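6-phosphogluconolactonase (Leishmania braziliensis, PDB 3CSS) probably hydrolyses 6-phosphogluconolactone to 6-phosphogluconate, the second step of the oxidative pentose phosphate pathway. Local coordinates at residues T48-Y53 / T92-R97. Residues are numbered along the deposited sequence; the frame is centred on the assembly and turned at random. Where two conformers were deposited one is given.
Sequences TPKRLY and TKALLR. With PO4 (phosphate ion), chain B.
Tyr53 and Ala94 meet through their CB atoms, 3.6 Å apart, where helix 50-59 meets helix 87-96 against the Rossmann-like core of this isomerase/lactonase family. The same Tyr53 CB lies 4.0 Å from Leu95 CB, so a single methylene faces two successive residues of the other helix. Two backbone carbonyl oxygens also touch these aliphatic groups: Leu95 CB rests 3.7 Å from Tyr53 O, and the methyl of Ala94 reaches 4.0 Å from Lys50 O one turn earlier. The ring of Tyr53 takes little part. With CG anti to the carbonyl carbon (chi1 -56°) it turns back along its own helix, Pro49 O lies over one face near the rim, and the hydroxyl hydrogen-bonds to Ser44 O.

The polar end of Lys50 is engaged elsewhere. Its chain extends past the contact, bends at chi3 (69°), and gives a weak 3.2 Å hydrogen bond from NZ to O3 of a phosphate probably taken up from the crystallisation liquor.

The segments thus meet through a small apolar contact, with no hydrogen bond between them; consistent with the small methyl of Ala94, Tyr53 CA and Ala94 CA come within 5.5 Å.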
loop_
_atom_site.group_PDB
_atom_site.type_symbol
_atom_site.label_atom_id
_atom_site.label_comp_id
_atom_site.label_asym_id
_atom_site.label_seq_id
_atom_site.Cartn_x
_atom_site.Cartn_y
_atom_site.Cartn_z
ATOM N N THR A 48 -6.312 7.587 6.094
ATOM C CA THR A 48 -5.932 8.635 5.137
ATOM C C THR A 48 -6.577 8.499 3.730
ATOM O O THR A 48 -7.127 9.465 3.238
ATOM C CB THR A 48 -4.405 8.724 5.017
ATOM O OG1 THR A 48 -3.837 8.864 6.331
ATOM C CG2 THR A 48 -4.002 9.920 4.133
ATOM N N PRO A 49 -6.540 7.307 3.111
ATOM C CA PRO A 49 -7.094 7.101 1.748
ATOM C C PRO A 49 -8.619 6.899 1.669
ATOM O O PRO A 49 -9.181 6.817 0.577
ATOM C CB PRO A 49 -6.399 5.820 1.301
ATOM C CG PRO A 49 -6.299 5.050 2.569
ATOM C CD PRO A 49 -5.939 6.050 3.617
ATOM N N LYS A 50 -9.296 6.845 2.819
ATOM C CA LYS A 50 -10.737 6.683 2.810
ATOM C C LYS A 50 -11.422 7.750 1.932
ATOM O O LYS A 50 -12.320 7.432 1.151
ATOM C CB LYS A 50 -11.268 6.744 4.239
ATOM C CG LYS A 50 -12.775 6.534 4.343
ATOM C CD LYS A 50 -13.250 6.496 5.778
ATOM C CE LYS A 50 -13.139 7.815 6.467
ATOM N NZ LYS A 50 -13.994 7.823 7.716
ATOM N N ARG A 51 -11.013 9.004 2.072
ATOM C CA ARG A 51 -11.673 10.035 1.293
ATOM C C ARG A 51 -11.388 9.905 -0.206
ATOM O O ARG A 51 -12.308 10.099 -0.993
ATOM C CB ARG A 51 -11.397 11.416 1.846
ATOM C CG ARG A 51 -12.154 11.623 3.124
ATOM C CD ARG A 51 -11.470 12.628 3.965
ATOM N NE ARG A 51 -11.307 13.860 3.213
ATOM C CZ ARG A 51 -11.105 15.034 3.782
ATOM N NH1 ARG A 51 -11.030 15.105 5.101
ATOM N NH2 ARG A 51 -10.979 16.114 3.035
ATOM N N LEU A 52 -10.179 9.488 -0.590
ATOM C CA LEU A 52 -9.891 9.166 -1.988
ATOM C C LEU A 52 -10.865 8.122 -2.533
ATOM O O LEU A 52 -11.444 8.289 -3.613
ATOM C CB LEU A 52 -8.464 8.656 -2.131
ATOM C CG LEU A 52 -8.061 8.065 -3.477
ATOM C CD1 LEU A 52 -8.179 9.096 -4.607
ATOM C CD2 LEU A 52 -6.642 7.494 -3.379
ATOM N N TYR A 53 -11.032 7.038 -1.793
ATOM C CA TYR A 53 -11.923 5.968 -2.202
ATOM C C TYR A 53 -13.369 6.460 -2.380
ATOM O O TYR A 53 -14.036 6.104 -3.359
ATOM C CB TYR A 53 -11.832 4.782 -1.242
ATOM C CG TYR A 53 -10.426 4.229 -1.061
ATOM C CD1 TYR A 53 -9.402 4.471 -2.006
ATOM C CD2 TYR A 53 -10.119 3.452 0.039
ATOM C CE1 TYR A 53 -8.130 3.977 -1.829
ATOM C CE2 TYR A 53 -8.821 2.943 0.222
ATOM C CZ TYR A 53 -7.834 3.215 -0.704
ATOM O OH TYR A 53 -6.548 2.732 -0.520
ATOM N N THR A 92 -14.340 -1.292 1.249
ATOM C CA THR A 92 -15.654 -1.750 0.800
ATOM C C THR A 92 -16.715 -0.687 1.055
ATOM O O THR A 92 -17.487 -0.357 0.151
ATOM C CB THR A 92 -16.020 -3.112 1.454
ATOM O OG1 THR A 92 -15.131 -4.119 0.970
ATOM C CG2 THR A 92 -17.447 -3.514 1.112
ATOM N N LYS A 93 -16.761 -0.152 2.274
ATOM C CA LYS A 93 -17.730 0.888 2.622
ATOM C C LYS A 93 -17.546 2.119 1.751
ATOM O O LYS A 93 -18.527 2.726 1.291
ATOM C CB LYS A 93 -17.630 1.275 4.097
ATOM C CG LYS A 93 -18.104 0.198 5.049
ATOM C CD LYS A 93 -18.118 0.712 6.476
ATOM C CE LYS A 93 -18.340 -0.423 7.480
ATOM N NZ LYS A 93 -18.982 0.075 8.732
ATOM N N ALA A 94 -16.285 2.476 1.515
ATOM C CA ALA A 94 -15.974 3.664 0.744
ATOM C C ALA A 94 -16.200 3.459 -0.749
ATOM O O ALA A 94 -16.594 4.406 -1.433
ATOM C CB ALA A 94 -14.536 4.149 1.017
ATOM N N LEU A 95 -15.972 2.242 -1.256
ATOM C CA LEU A 95 -15.863 2.063 -2.706
ATOM C C LEU A 95 -16.196 0.672 -3.255
ATOM O O LEU A 95 -16.978 0.551 -4.206
ATOM C CB LEU A 95 -14.445 2.470 -3.148
ATOM C CG LEU A 95 -14.024 2.125 -4.581
ATOM C CD1 LEU A 95 -14.849 2.934 -5.599
ATOM C CD2 LEU A 95 -12.546 2.336 -4.802
ATOM N N LEU A 96 -15.590 -0.375 -2.694
ATOM C CA LEU A 96 -15.609 -1.692 -3.331
ATOM C C LEU A 96 -16.972 -2.360 -3.282
ATOM O O LEU A 96 -17.242 -3.303 -4.031
ATOM C CB LEU A 96 -14.522 -2.621 -2.740
ATOM C CG LEU A 96 -13.079 -2.123 -2.808
ATOM C CD1 LEU A 96 -12.129 -3.160 -2.234
ATOM C CD2 LEU A 96 -12.680 -1.819 -4.257
ATOM N N ARG A 97 -17.857 -1.857 -2.424
ATOM C CA ARG A 97 -19.236 -2.351 -2.399
ATOM C C ARG A 97 -19.894 -2.297 -3.792
ATOM O O ARG A 97 -20.753 -3.133 -4.104
ATOM C CB ARG A 97 -20.062 -1.581 -1.358
ATOM C CG ARG A 97 -20.153 -0.080 -1.594
ATOM C CD ARG A 97 -20.692 0.644 -0.380
ATOM N NE ARG A 97 -20.709 2.100 -0.561
ATOM C CZ ARG A 97 -21.719 2.798 -1.077
ATOM N NH1 ARG A 97 -22.812 2.196 -1.506
ATOM N NH2 ARG A 97 -21.616 4.120 -1.188
HETATM P P PO4 B . -16.578 10.611 5.520
HETATM O O1 PO4 B . -18.050 10.426 5.826
HETATM O O2 PO4 B . -16.486 11.179 4.136
HETATM O O3 PO4 B . -15.909 9.247 5.524
HETATM O O4 PO4 B . -15.883 11.496 6.508
#